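Local coordinates for protein Non-ribosomal peptide synthetase (PDB 3WV4) that is a non-ribosomal peptide synthetase fragment built on the fold of the AMP-binding (ANL) enzyme family, at residues L77-A82 with R177-G182; I98-P103 with L145-D150; I236-M241 with K275-S280; H357-S362 with F436-G441. All blocks are in the same frame, centred on the assembly; numbering follows the deposited sequence.

Interactions 1, 2 and 3 all belong to alpha/beta parts of the chain, whereas interaction 4 joins a loop to a strand about 48 Å from interaction 1, centre to centre, across the middle of the chain. Interaction 2 is the buried one: two neighbouring strands of a parallel sheet, zipped by backbone bonds and a shared water. It is nested within the loop closed by interaction 1, a partly buried helix-to-helix contact resting on an arginine laid over a histidine. Interaction 3 sets a helix on a strand through aliphatic-on-aromatic packing. Interaction 4, with exposed as well as buried members, relies on a stacked guanidinium and a serine-to-carbonyl bond.

Interaction 1: L77-A82 with R177-G182; sequences LNHSQA and RLRDAG
Arg179 lies alongside His79, both side chains pointing the same way, where helix 168-180 packs against helix 73-89 in a helix-to-helix contact of the alpha/beta fold. The aliphatic part of the arginine does the touching: CD of Arg179 sits over one face of the imidazole, 3.8 Å from the ring centroid of His79, in a CH-pi contact displaced toward the rim. The guanidinium is turned 80° from the ring, meeting CE1 of His79 with its edge rather than its face. The arginine chain leaves with CG anti to the backbone N (chi1 -175°) and then bends at chi3 (58°), which swings NE and NH2 back toward its own helix. There both nitrogens grip one oxygen of Asp180 side-on; NH2 of Arg179 is 2.9 Å from OD1 of Asp180. This salt bridge probably fixes the guanidinium rotation while CD remains on the ring. His79 also stacks with Trp71 and touches Ala110, so the histidine joins this helix pair to Trp71 and helix 106-116. Beyond this pair the helices meet through apolar side chains, CB of Ala82 lying 4.2 Å from CB of Leu178. Gly182 ends helix 168-180 in a Schellman motif, its N bonded to Arg179 O. Against the backbone of that last turn rests the methyl of Ala82, whose CB is 3.7 Å from Arg179 N.

Interaction 2: I98-P103 with L145-D150; sequences IVVQLP and LVIAED
Gln101 and Glu149 are joined by a water that three groups hold between the two segments. The water donates to Gln101 O at 2.7 Å and to Gln101 OE1, and accepts from Glu149 N at 2.9 Å. It links the segments where Gln101 O and Glu149 N are close but make no direct bond. The amide of Gln101 is held at its other end too, NE2 bonding to Asn126 O. Before the water, strands 98-101 and 145-148 run parallel, 13° apart. Their ladder alternates from strand to strand: Val99 N bonds to Leu145 O, Ile147 N to Val99 O at 2.7 Å, and Gln101 N to Ile147 O at 2.8 Å. Val99 O has a second, weaker visitor in the CA-H of Val146. Ile147 shares a face of the sheet with Ile98 and Val100. With its CG1 beside the backbone N (chi1 -66°), its CD1 comes 4.4 Å from CD1 of Ile98, and CG2 meets CD1 of Leu102 at 4.2 Å. The other branch of Leu102 reaches the backbone, CD2 lying 3.5 Å from Ala148 O. At the partly exposed end the extended chain of Glu149 passes the Pro103 ring, OE1 of Glu149 standing 3.5 Å from CG of Pro103. The pair forms the middle of a four-stranded parallel sheet, between strands 121-124 and 165-167, with strand order 2-1-3-4, as in flavodoxin-like alpha/beta folds. Helix 106-116 packs on Ile98 and Val100, while helix 151-160 packs on Gln101, Val146 and Ala148.

Interaction 3: I236-M241 with K275-S280; sequences IVFCRM and KSLRES
Strand 236-239 and helix 275-280 run nearly antiparallel, at 160°, with their axes 9.8 Å apart at closest approach. Phe238 fills much of that distance. Its CG is anti to the backbone N (chi1 -167°), sending the ring to the helix, where it crosses Leu277 at about a right angle. One branch of the leucine makes the contact: CD2 of Leu277 rests over the ring face of Phe238, 3.8 Å from the centroid and displaced toward CG, which it approaches to 3.5 Å. Helix 273-280 is the connection of a beta-alpha-beta crossover from strand 261-264 to strand 284-287, passing over strand 236-239, which shares backbone bonds with both. Ser276 approaches the same ring obliquely, its CB 4.0 Å from CE2 of Phe238, while its hydroxyl turns to Ala272 O. Ser280 folds back on its own helix, OG lying 2.8 Å from Ser276 O and 2.9 Å from Leu277 O; this OG meets the Phe238 ring obliquely. Farther along, CD1 of Ile236 touches Ser280 O at 3.6 Å. Leu277 also touches Met285 of strand 284-287 and Leu295 of helix 289-300.

Interaction 4: H357-S362 with F436-G441; sequences HERPDS and FLYFGG
Arg359 lays its guanidinium flat on Phe436, the two planes 9° apart and the centres 4.0 Å apart. CG of Arg359 lies beside the backbone N (chi1 -59°) and the chain then runs extended to NE, placing CD above the ring centre of Phe436, 3.6 Å from the centroid, with CZ farther on, over CE2. The guanidinium is anchored at its nitrogens by salt bridges, NH1 to Glu358 and NH2 to Asp434, which probably hold it level on the ring. Its chain also passes Tyr438, whose OH lies 3.8 Å from CD of Arg359 and is bonded to Asp432. Ser362 carries the polar link: with OG anti to the backbone N (chi1 176°), its hydroxyl donates to Leu437 O at 2.7 Å, tilted from the carbonyl plane, and also bonds with Gly364 N. The backbone places CB of Ser362 over a face of the Tyr438 ring, 4.0 Å from the centroid. CB of Asp361 meets the edge of that ring, 3.9 Å from CD1 of Tyr438. Ser362 N bonds to Arg359 O, closing a type I beta turn that leads into strand 362-366, the antiparallel neighbour of strand 437-439 in the mixed sheet.

Interaction 1: L77-A82 with R177-G182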
loop_
_atom_site.group_PDB
_atom_site.type_symbol
_atom_site.label_atom_id
_atom_site.label_comp_id
_atom_site.label_asym_id
_atom_site.label_seq_id
_atom_site.Cartn_x
_atom_site.Cartn_y
_atom_site.Cartn_z
ATOM N N LEU A 77 0.692 17.646 5.792
ATOM C CA LEU A 77 2.069 17.796 6.270
ATOM C C LEU A 77 2.071 18.357 7.680
ATOM O O LEU A 77 2.774 17.858 8.517
ATOM C CB LEU A 77 2.883 18.709 5.322
ATOM C CG LEU A 77 4.264 19.090 5.766
ATOM C CD1 LEU A 77 5.208 17.904 5.719
ATOM C CD2 LEU A 77 4.796 20.218 4.875
ATOM N N ASN A 78 1.247 19.372 7.937
ATOM C CA ASN A 78 1.147 19.945 9.275
ATOM C C ASN A 78 0.842 18.871 10.328
ATOM O O ASN A 78 1.569 18.732 11.306
ATOM C CB ASN A 78 0.054 21.030 9.327
ATOM C CG ASN A 78 0.444 22.302 8.580
ATOM O OD1 ASN A 78 1.601 22.515 8.271
ATOM N ND2 ASN A 78 -0.560 23.134 8.246
ATOM N N HIS A 79 -0.220 18.101 10.086
ATOM C CA HIS A 79 -0.641 17.060 11.009
ATOM C C HIS A 79 0.389 15.959 11.121
ATOM O O HIS A 79 0.622 15.451 12.232
ATOM C CB HIS A 79 -1.964 16.494 10.580
ATOM C CG HIS A 79 -3.109 17.432 10.767
ATOM N ND1 HIS A 79 -3.865 17.442 11.921
ATOM C CD2 HIS A 79 -3.635 18.396 9.969
ATOM C CE1 HIS A 79 -4.822 18.355 11.818
ATOM N NE2 HIS A 79 -4.692 18.962 10.658
ATOM N N SER A 80 1.083 15.641 10.032
ATOM C CA SER A 80 2.159 14.641 10.064
ATOM C C SER A 80 3.313 15.101 10.961
ATOM O O SER A 80 3.768 14.388 11.850
ATOM C CB SER A 80 2.635 14.321 8.631
ATOM O OG SER A 80 1.647 13.627 7.883
ATOM N N GLN A 81 3.746 16.339 10.775
ATOM C CA GLN A 81 4.751 16.956 11.683
ATOM C C GLN A 81 4.304 16.935 13.135
ATOM O O GLN A 81 5.072 16.563 14.042
ATOM C CB GLN A 81 4.995 18.406 11.248
ATOM C CG GLN A 81 5.664 18.443 9.892
ATOM C CD GLN A 81 5.851 19.856 9.356
ATOM O OE1 GLN A 81 5.257 20.801 9.846
ATOM N NE2 GLN A 81 6.691 19.991 8.360
ATOM N N ALA A 82 3.047 17.329 13.370
ATOM C CA ALA A 82 2.517 17.332 14.730
ATOM C C ALA A 82 2.561 15.936 15.318
ATOM O O ALA A 82 2.946 15.720 16.486
ATOM C CB ALA A 82 1.104 17.899 14.739
ATOM N N ARG A 177 -2.973 20.466 19.443
ATOM C CA ARG A 177 -2.262 21.489 20.196
ATOM C C ARG A 177 -0.881 21.642 19.621
ATOM O O ARG A 177 -0.396 22.732 19.408
ATOM C CB ARG A 177 -2.119 21.099 21.642
ATOM C CG ARG A 177 -3.374 21.176 22.491
ATOM C CD ARG A 177 -3.014 20.940 23.988
ATOM N NE ARG A 177 -2.231 19.678 24.213
ATOM C CZ ARG A 177 -0.879 19.593 24.235
ATOM N NH1 ARG A 177 -0.109 20.677 24.077
ATOM N NH2 ARG A 177 -0.279 18.424 24.394
ATOM N N LEU A 178 -0.251 20.502 19.345
ATOM C CA LEU A 178 1.088 20.496 18.807
ATOM C C LEU A 178 1.100 21.117 17.451
ATOM O O LEU A 178 2.041 21.809 17.087
ATOM C CB LEU A 178 1.609 19.088 18.715
ATOM C CG LEU A 178 1.987 18.505 20.084
ATOM C CD1 LEU A 178 2.127 16.981 20.043
ATOM C CD2 LEU A 178 3.257 19.171 20.600
ATOM N N ARG A 179 0.052 20.852 16.677
ATOM C CA ARG A 179 -0.064 21.452 15.356
ATOM C C ARG A 179 -0.114 22.969 15.439
ATOM O O ARG A 179 0.545 23.662 14.672
ATOM C CB ARG A 179 -1.327 20.954 14.682
ATOM C CG ARG A 179 -1.521 21.394 13.248
ATOM C CD ARG A 179 -2.985 21.242 12.879
ATOM N NE ARG A 179 -3.844 22.023 13.777
ATOM C CZ ARG A 179 -5.108 21.734 14.096
ATOM N NH1 ARG A 179 -5.707 20.647 13.620
ATOM N NH2 ARG A 179 -5.791 22.544 14.899
ATOM N N ASP A 180 -0.903 23.460 16.381
ATOM C CA ASP A 180 -1.148 24.877 16.542
ATOM C C ASP A 180 0.128 25.595 16.941
ATOM O O ASP A 180 0.425 26.673 16.431
ATOM C CB ASP A 180 -2.272 25.091 17.540
ATOM C CG ASP A 180 -3.605 24.670 16.978
ATOM O OD1 ASP A 180 -3.696 24.425 15.751
ATOM O OD2 ASP A 180 -4.559 24.538 17.752
ATOM N N ALA A 181 0.902 24.955 17.801
ATOM C CA ALA A 181 2.246 25.418 18.155
ATOM C C ALA A 181 3.318 25.282 17.057
ATOM O O ALA A 181 4.457 25.677 17.260
ATOM C CB ALA A 181 2.698 24.690 19.405
ATOM N N GLY A 182 2.977 24.744 15.901
ATOM C CA GLY A 182 3.980 24.467 14.841
ATOM C C GLY A 182 5.047 23.442 15.213
ATOM O O GLY A 182 6.163 23.502 14.721
#

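Interaction 2: I98-P103 with L145-D150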
loop_
_atom_site.group_PDB
_atom_site.type_symbol
_atom_site.label_atom_id
_atom_site.label_comp_id
_atom_site.label_asym_id
_atom_site.label_seq_id
_atom_site.Cartn_x
_atom_site.Cartn_y
_atom_site.Cartn_z
ATOM N N ILE A 98 5.630 1.116 16.104
ATOM C CA ILE A 98 4.317 1.402 16.648
ATOM C C ILE A 98 3.295 0.585 15.882
ATOM O O ILE A 98 3.356 0.491 14.664
ATOM C CB ILE A 98 3.957 2.887 16.614
ATOM C CG1 ILE A 98 3.806 3.425 15.189
ATOM C CG2 ILE A 98 5.024 3.681 17.348
ATOM C CD1 ILE A 98 3.369 4.882 15.162
ATOM N N VAL A 99 2.393 -0.029 16.621
ATOM C CA VAL A 99 1.299 -0.744 16.051
ATOM C C VAL A 99 0.051 0.105 16.034
ATOM O O VAL A 99 -0.301 0.740 17.044
ATOM C CB VAL A 99 0.964 -1.999 16.884
ATOM C CG1 VAL A 99 -0.381 -2.547 16.460
ATOM C CG2 VAL A 99 2.019 -3.065 16.659
ATOM N N VAL A 100 -0.644 0.067 14.908
ATOM C CA VAL A 100 -1.671 1.010 14.607
ATOM C C VAL A 100 -2.823 0.222 14.040
ATOM O O VAL A 100 -2.644 -0.499 13.037
ATOM C CB VAL A 100 -1.162 2.021 13.549
ATOM C CG1 VAL A 100 -2.245 3.004 13.210
ATOM C CG2 VAL A 100 0.068 2.750 14.061
ATOM N N GLN A 101 -3.979 0.335 14.687
ATOM C CA GLN A 101 -5.197 -0.355 14.258
ATOM C C GLN A 101 -6.295 0.643 14.079
ATOM O O GLN A 101 -7.044 0.957 15.009
ATOM C CB GLN A 101 -5.642 -1.390 15.285
ATOM C CG GLN A 101 -6.768 -2.279 14.770
ATOM C CD GLN A 101 -7.225 -3.304 15.785
ATOM O OE1 GLN A 101 -7.470 -2.962 16.936
ATOM N NE2 GLN A 101 -7.383 -4.546 15.361
ATOM N N LEU A 102 -6.396 1.140 12.867
ATOM C CA LEU A 102 -7.240 2.253 12.564
ATOM C C LEU A 102 -7.907 2.060 11.244
ATOM O O LEU A 102 -7.359 1.380 10.378
ATOM C CB LEU A 102 -6.403 3.542 12.476
ATOM C CG LEU A 102 -5.757 4.083 13.730
ATOM C CD1 LEU A 102 -5.076 5.377 13.364
ATOM C CD2 LEU A 102 -6.821 4.362 14.763
ATOM N N PRO A 103 -9.079 2.689 11.084
ATOM C CA PRO A 103 -9.783 2.637 9.841
ATOM C C PRO A 103 -9.190 3.648 8.833
ATOM O O PRO A 103 -8.182 4.273 9.115
ATOM C CB PRO A 103 -11.223 3.069 10.230
ATOM C CG PRO A 103 -10.983 4.038 11.342
ATOM C CD PRO A 103 -9.797 3.498 12.092
ATOM N N LEU A 145 4.393 1.197 21.544
ATOM C CA LEU A 145 3.026 1.590 21.874
ATOM C C LEU A 145 2.058 1.203 20.786
ATOM O O LEU A 145 2.433 0.640 19.760
ATOM C CB LEU A 145 2.925 3.070 22.169
ATOM C CG LEU A 145 3.374 4.086 21.117
ATOM C CD1 LEU A 145 2.266 4.339 20.111
ATOM C CD2 LEU A 145 3.737 5.389 21.816
ATOM N N VAL A 146 0.792 1.394 21.083
ATOM C CA VAL A 146 -0.250 0.890 20.244
ATOM C C VAL A 146 -1.293 1.956 20.100
ATOM O O VAL A 146 -1.693 2.583 21.102
ATOM C CB VAL A 146 -0.921 -0.360 20.852
ATOM C CG1 VAL A 146 -2.128 -0.788 20.027
ATOM C CG2 VAL A 146 0.078 -1.507 20.993
ATOM N N ILE A 147 -1.760 2.159 18.871
ATOM C CA ILE A 147 -2.809 3.133 18.640
ATOM C C ILE A 147 -4.067 2.438 18.178
ATOM O O ILE A 147 -4.032 1.683 17.184
ATOM C CB ILE A 147 -2.343 4.175 17.618
ATOM C CG1 ILE A 147 -1.205 4.966 18.248
ATOM C CG2 ILE A 147 -3.498 5.093 17.231
ATOM C CD1 ILE A 147 -0.367 5.708 17.281
ATOM N N ALA A 148 -5.178 2.731 18.853
ATOM C CA ALA A 148 -6.476 2.090 18.614
ATOM C C ALA A 148 -7.466 3.105 18.079
ATOM O O ALA A 148 -7.284 4.312 18.221
ATOM C CB ALA A 148 -7.017 1.501 19.928
ATOM N N GLU A 149 -8.565 2.595 17.576
ATOM C CA GLU A 149 -9.581 3.368 16.935
ATOM C C GLU A 149 -10.482 4.177 17.905
ATOM O O GLU A 149 -11.030 5.184 17.531
ATOM C CB GLU A 149 -10.451 2.397 16.115
ATOM C CG GLU A 149 -11.654 3.031 15.432
ATOM C CD GLU A 149 -12.418 2.044 14.596
ATOM O OE1 GLU A 149 -13.136 2.502 13.690
ATOM O OE2 GLU A 149 -12.270 0.831 14.822
ATOM N N ASP A 150 -10.711 3.654 19.098
ATOM C CA ASP A 150 -11.628 4.258 20.063
ATOM C C ASP A 150 -11.361 3.599 21.381
ATOM O O ASP A 150 -10.496 2.737 21.476
ATOM C CB ASP A 150 -13.095 4.146 19.652
ATOM C CG ASP A 150 -13.587 2.700 19.552
ATOM O OD1 ASP A 150 -13.087 1.806 20.228
ATOM O OD2 ASP A 150 -14.522 2.437 18.788
HETATM O O HOH W 1 -8.545 -0.243 16.959
#

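Interaction 3: I236-M241 with K275-S280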
loop_
_atom_site.group_PDB
_atom_site.type_symbol
_atom_site.label_atom_id
_atom_site.label_comp_id
_atom_site.label_asym_id
_atom_site.label_seq_id
_atom_site.Cartn_x
_atom_site.Cartn_y
_atom_site.Cartn_z
ATOM N N ILE A 236 -8.274 11.614 -9.148
ATOM C CA ILE A 236 -8.926 11.516 -7.893
ATOM C C ILE A 236 -9.060 10.004 -7.707
ATOM O O ILE A 236 -9.729 9.362 -8.504
ATOM C CB ILE A 236 -10.281 12.198 -7.961
ATOM C CG1 ILE A 236 -10.058 13.727 -8.108
ATOM C CG2 ILE A 236 -11.091 11.857 -6.718
ATOM C CD1 ILE A 236 -11.294 14.634 -8.162
ATOM N N VAL A 237 -8.444 9.464 -6.652
ATOM C CA VAL A 237 -8.330 8.031 -6.423
ATOM C C VAL A 237 -9.351 7.594 -5.386
ATOM O O VAL A 237 -9.293 8.021 -4.213
ATOM C CB VAL A 237 -6.915 7.661 -5.952
ATOM C CG1 VAL A 237 -6.700 6.156 -5.873
ATOM C CG2 VAL A 237 -5.879 8.293 -6.911
ATOM N N PHE A 238 -10.277 6.742 -5.802
ATOM C CA PHE A 238 -11.305 6.245 -4.918
ATOM C C PHE A 238 -10.859 4.908 -4.334
ATOM O O PHE A 238 -10.843 3.887 -5.012
ATOM C CB PHE A 238 -12.631 6.101 -5.662
ATOM C CG PHE A 238 -13.828 5.886 -4.738
ATOM C CD1 PHE A 238 -14.133 4.636 -4.252
ATOM C CD2 PHE A 238 -14.621 6.977 -4.339
ATOM C CE1 PHE A 238 -15.215 4.452 -3.389
ATOM C CE2 PHE A 238 -15.706 6.790 -3.508
ATOM C CZ PHE A 238 -16.004 5.537 -3.010
ATOM N N CYS A 239 -10.532 4.923 -3.052
ATOM C CA CYS A 239 -9.931 3.809 -2.405
ATOM C C CYS A 239 -10.820 3.286 -1.299
ATOM O O CYS A 239 -10.987 3.904 -0.221
ATOM C CB CYS A 239 -8.569 4.191 -1.843
ATOM S SG CYS A 239 -7.685 2.761 -1.252
ATOM N N ARG A 240 -11.360 2.114 -1.585
ATOM C CA ARG A 240 -12.247 1.400 -0.702
ATOM C C ARG A 240 -11.415 0.366 0.077
ATOM O O ARG A 240 -11.841 -0.190 1.099
ATOM C CB ARG A 240 -13.330 0.801 -1.595
ATOM C CG ARG A 240 -14.481 0.107 -0.920
ATOM C CD ARG A 240 -15.708 0.987 -0.615
ATOM N NE ARG A 240 -16.886 0.171 -0.937
ATOM C CZ ARG A 240 -17.224 -0.935 -0.270
ATOM N NH1 ARG A 240 -16.537 -1.324 0.813
ATOM N NH2 ARG A 240 -18.269 -1.652 -0.662
ATOM N N MET A 241 -10.188 0.177 -0.365
ATOM C CA MET A 241 -9.262 -0.732 0.286
ATOM C C MET A 241 -8.664 -0.097 1.497
ATOM O O MET A 241 -8.425 1.113 1.516
ATOM C CB MET A 241 -8.085 -1.105 -0.625
ATOM C CG MET A 241 -8.282 -2.398 -1.409
ATOM S SD MET A 241 -9.397 -2.249 -2.796
ATOM C CE MET A 241 -8.868 -0.628 -3.335
ATOM N N LYS A 275 -22.972 6.362 -7.047
ATOM C CA LYS A 275 -23.163 7.756 -6.741
ATOM C C LYS A 275 -21.894 8.365 -6.137
ATOM O O LYS A 275 -21.366 9.368 -6.637
ATOM C CB LYS A 275 -24.329 7.882 -5.761
ATOM C CG LYS A 275 -24.848 9.291 -5.555
ATOM C CD LYS A 275 -25.801 9.315 -4.372
ATOM C CE LYS A 275 -26.592 10.594 -4.349
ATOM N NZ LYS A 275 -27.521 10.631 -3.182
ATOM N N SER A 276 -21.387 7.751 -5.081
ATOM C CA SER A 276 -20.129 8.198 -4.489
ATOM C C SER A 276 -19.043 8.405 -5.560
ATOM O O SER A 276 -18.324 9.399 -5.542
ATOM C CB SER A 276 -19.653 7.195 -3.440
ATOM O OG SER A 276 -20.763 6.531 -2.862
ATOM N N LEU A 277 -18.911 7.455 -6.475
ATOM C CA LEU A 277 -17.890 7.559 -7.485
ATOM C C LEU A 277 -18.078 8.774 -8.337
ATOM O O LEU A 277 -17.134 9.533 -8.542
ATOM C CB LEU A 277 -17.870 6.323 -8.376
ATOM C CG LEU A 277 -17.361 5.105 -7.590
ATOM C CD1 LEU A 277 -17.687 3.794 -8.311
ATOM C CD2 LEU A 277 -15.854 5.224 -7.477
ATOM N N ARG A 278 -19.287 8.929 -8.848
ATOM C CA ARG A 278 -19.629 10.037 -9.737
ATOM C C ARG A 278 -19.474 11.372 -9.036
ATOM O O ARG A 278 -18.842 12.308 -9.555
ATOM C CB ARG A 278 -21.052 9.867 -10.311
ATOM C CG ARG A 278 -21.577 11.077 -11.123
ATOM C CD ARG A 278 -23.082 11.019 -11.410
ATOM N NE ARG A 278 -23.516 9.620 -11.464
ATOM C CZ ARG A 278 -24.414 9.052 -10.658
ATOM N NH1 ARG A 278 -25.069 9.747 -9.729
ATOM N NH2 ARG A 278 -24.674 7.765 -10.821
ATOM N N GLU A 279 -20.060 11.472 -7.856
ATOM C CA GLU A 279 -20.031 12.713 -7.111
ATOM C C GLU A 279 -18.639 13.090 -6.619
ATOM O O GLU A 279 -18.387 14.250 -6.377
ATOM C CB GLU A 279 -21.043 12.658 -5.949
ATOM C CG GLU A 279 -22.480 12.647 -6.478
ATOM C CD GLU A 279 -23.543 12.777 -5.388
ATOM O OE1 GLU A 279 -23.158 12.895 -4.202
ATOM O OE2 GLU A 279 -24.760 12.770 -5.735
ATOM N N SER A 280 -17.737 12.119 -6.442
ATOM C CA SER A 280 -16.350 12.440 -6.034
ATOM C C SER A 280 -15.543 12.830 -7.266
ATOM O O SER A 280 -14.467 13.348 -7.172
ATOM C CB SER A 280 -15.750 11.243 -5.302
ATOM O OG SER A 280 -15.656 10.113 -6.164
#

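Interaction 4: H357-S362 with F436-G441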
loop_
_atom_site.group_PDB
_atom_site.type_symbol
_atom_site.label_atom_id
_atom_site.label_comp_id
_atom_site.label_asym_id
_atom_site.label_seq_id
_atom_site.Cartn_x
_atom_site.Cartn_y
_atom_site.Cartn_z
ATOM N N HIS A 357 -6.304 -5.159 -23.844
ATOM C CA HIS A 357 -6.989 -6.114 -24.704
ATOM C C HIS A 357 -6.127 -7.297 -25.200
ATOM O O HIS A 357 -6.589 -8.152 -25.920
ATOM C CB HIS A 357 -7.533 -5.425 -25.964
ATOM C CG HIS A 357 -8.511 -4.371 -25.657
ATOM N ND1 HIS A 357 -9.702 -4.649 -25.039
ATOM C CD2 HIS A 357 -8.476 -3.022 -25.829
ATOM C CE1 HIS A 357 -10.357 -3.515 -24.839
ATOM N NE2 HIS A 357 -9.638 -2.520 -25.301
ATOM N N GLU A 358 -4.889 -7.356 -24.796
ATOM C CA GLU A 358 -3.946 -8.252 -25.467
ATOM C C GLU A 358 -3.394 -9.246 -24.520
ATOM O O GLU A 358 -3.334 -8.971 -23.350
ATOM C CB GLU A 358 -2.827 -7.443 -26.088
ATOM C CG GLU A 358 -3.316 -6.853 -27.378
ATOM C CD GLU A 358 -2.282 -6.060 -28.042
ATOM O OE1 GLU A 358 -1.124 -6.537 -28.099
ATOM O OE2 GLU A 358 -2.646 -4.978 -28.503
ATOM N N ARG A 359 -3.041 -10.412 -25.049
ATOM C CA ARG A 359 -2.471 -11.503 -24.284
ATOM C C ARG A 359 -3.311 -11.766 -23.049
ATOM O O ARG A 359 -2.835 -11.646 -21.921
ATOM C CB ARG A 359 -1.040 -11.155 -23.934
ATOM C CG ARG A 359 -0.186 -10.900 -25.153
ATOM C CD ARG A 359 1.096 -10.279 -24.702
ATOM N NE ARG A 359 2.096 -10.319 -25.742
ATOM C CZ ARG A 359 2.284 -9.355 -26.625
ATOM N NH1 ARG A 359 1.524 -8.245 -26.599
ATOM N NH2 ARG A 359 3.246 -9.496 -27.542
ATOM N N PRO A 360 -4.590 -12.094 -23.244
ATOM C CA PRO A 360 -5.492 -12.402 -22.104
ATOM C C PRO A 360 -4.920 -13.230 -20.947
ATOM O O PRO A 360 -5.277 -12.991 -19.827
ATOM C CB PRO A 360 -6.679 -13.134 -22.751
ATOM C CG PRO A 360 -6.219 -13.531 -24.134
ATOM C CD PRO A 360 -5.191 -12.467 -24.529
ATOM N N ASP A 361 -4.030 -14.158 -21.183
ATOM C CA ASP A 361 -3.522 -15.007 -20.072
ATOM C C ASP A 361 -2.361 -14.467 -19.279
ATOM O O ASP A 361 -1.860 -15.163 -18.354
ATOM C CB ASP A 361 -3.088 -16.376 -20.627
ATOM C CG ASP A 361 -4.261 -17.215 -21.040
ATOM O OD1 ASP A 361 -5.347 -17.069 -20.413
ATOM O OD2 ASP A 361 -4.091 -18.024 -21.983
ATOM N N SER A 362 -1.845 -13.307 -19.713
ATOM C CA SER A 362 -0.678 -12.732 -19.090
ATOM C C SER A 362 -1.085 -11.862 -17.921
ATOM O O SER A 362 -2.138 -11.248 -17.927
ATOM C CB SER A 362 0.154 -11.901 -20.149
ATOM O OG SER A 362 1.248 -11.254 -19.522
ATOM N N PHE A 436 6.656 -11.050 -21.385
ATOM C CA PHE A 436 5.407 -11.066 -20.655
ATOM C C PHE A 436 5.311 -12.279 -19.731
ATOM O O PHE A 436 5.785 -13.391 -20.051
ATOM C CB PHE A 436 4.257 -11.117 -21.620
ATOM C CG PHE A 436 3.989 -9.804 -22.308
ATOM C CD1 PHE A 436 3.097 -8.903 -21.771
ATOM C CD2 PHE A 436 4.579 -9.531 -23.523
ATOM C CE1 PHE A 436 2.855 -7.694 -22.402
ATOM C CE2 PHE A 436 4.352 -8.316 -24.152
ATOM C CZ PHE A 436 3.462 -7.394 -23.590
ATOM N N LEU A 437 4.649 -12.089 -18.614
ATOM C CA LEU A 437 4.540 -13.165 -17.627
ATOM C C LEU A 437 3.220 -13.887 -17.716
ATOM O O LEU A 437 2.176 -13.286 -17.972
ATOM C CB LEU A 437 4.762 -12.612 -16.230
ATOM C CG LEU A 437 4.635 -13.585 -15.034
ATOM C CD1 LEU A 437 5.639 -14.726 -15.074
ATOM C CD2 LEU A 437 4.781 -12.773 -13.769
ATOM N N TYR A 438 3.304 -15.209 -17.547
ATOM C CA TYR A 438 2.142 -16.099 -17.551
ATOM C C TYR A 438 2.247 -17.089 -16.398
ATOM O O TYR A 438 3.356 -17.500 -15.999
ATOM C CB TYR A 438 2.107 -16.902 -18.848
ATOM C CG TYR A 438 1.980 -16.064 -20.092
ATOM C CD1 TYR A 438 0.738 -15.804 -20.656
ATOM C CD2 TYR A 438 3.119 -15.536 -20.716
ATOM C CE1 TYR A 438 0.616 -15.049 -21.785
ATOM C CE2 TYR A 438 2.997 -14.761 -21.847
ATOM C CZ TYR A 438 1.736 -14.514 -22.348
ATOM O OH TYR A 438 1.639 -13.799 -23.460
ATOM N N PHE A 439 1.107 -17.519 -15.897
ATOM C CA PHE A 439 1.057 -18.654 -14.952
ATOM C C PHE A 439 1.095 -20.046 -15.573
ATOM O O PHE A 439 0.704 -20.229 -16.728
ATOM C CB PHE A 439 -0.163 -18.507 -14.043
ATOM C CG PHE A 439 -0.045 -17.353 -13.118
ATOM C CD1 PHE A 439 1.150 -17.112 -12.476
ATOM C CD2 PHE A 439 -1.125 -16.531 -12.870
ATOM C CE1 PHE A 439 1.267 -16.053 -11.601
ATOM C CE2 PHE A 439 -1.017 -15.475 -11.991
ATOM C CZ PHE A 439 0.185 -15.228 -11.365
ATOM N N GLY A 440 1.576 -21.018 -14.777
ATOM C CA GLY A 440 1.895 -22.386 -15.266
ATOM C C GLY A 440 2.673 -22.425 -16.585
ATOM O O GLY A 440 3.411 -21.474 -16.907
ATOM N N GLY A 441 2.533 -23.537 -17.328
ATOM C CA GLY A 441 2.925 -23.638 -18.746
ATOM C C GLY A 441 1.764 -23.408 -19.701
ATOM O O GLY A 441 1.938 -23.460 -20.927
#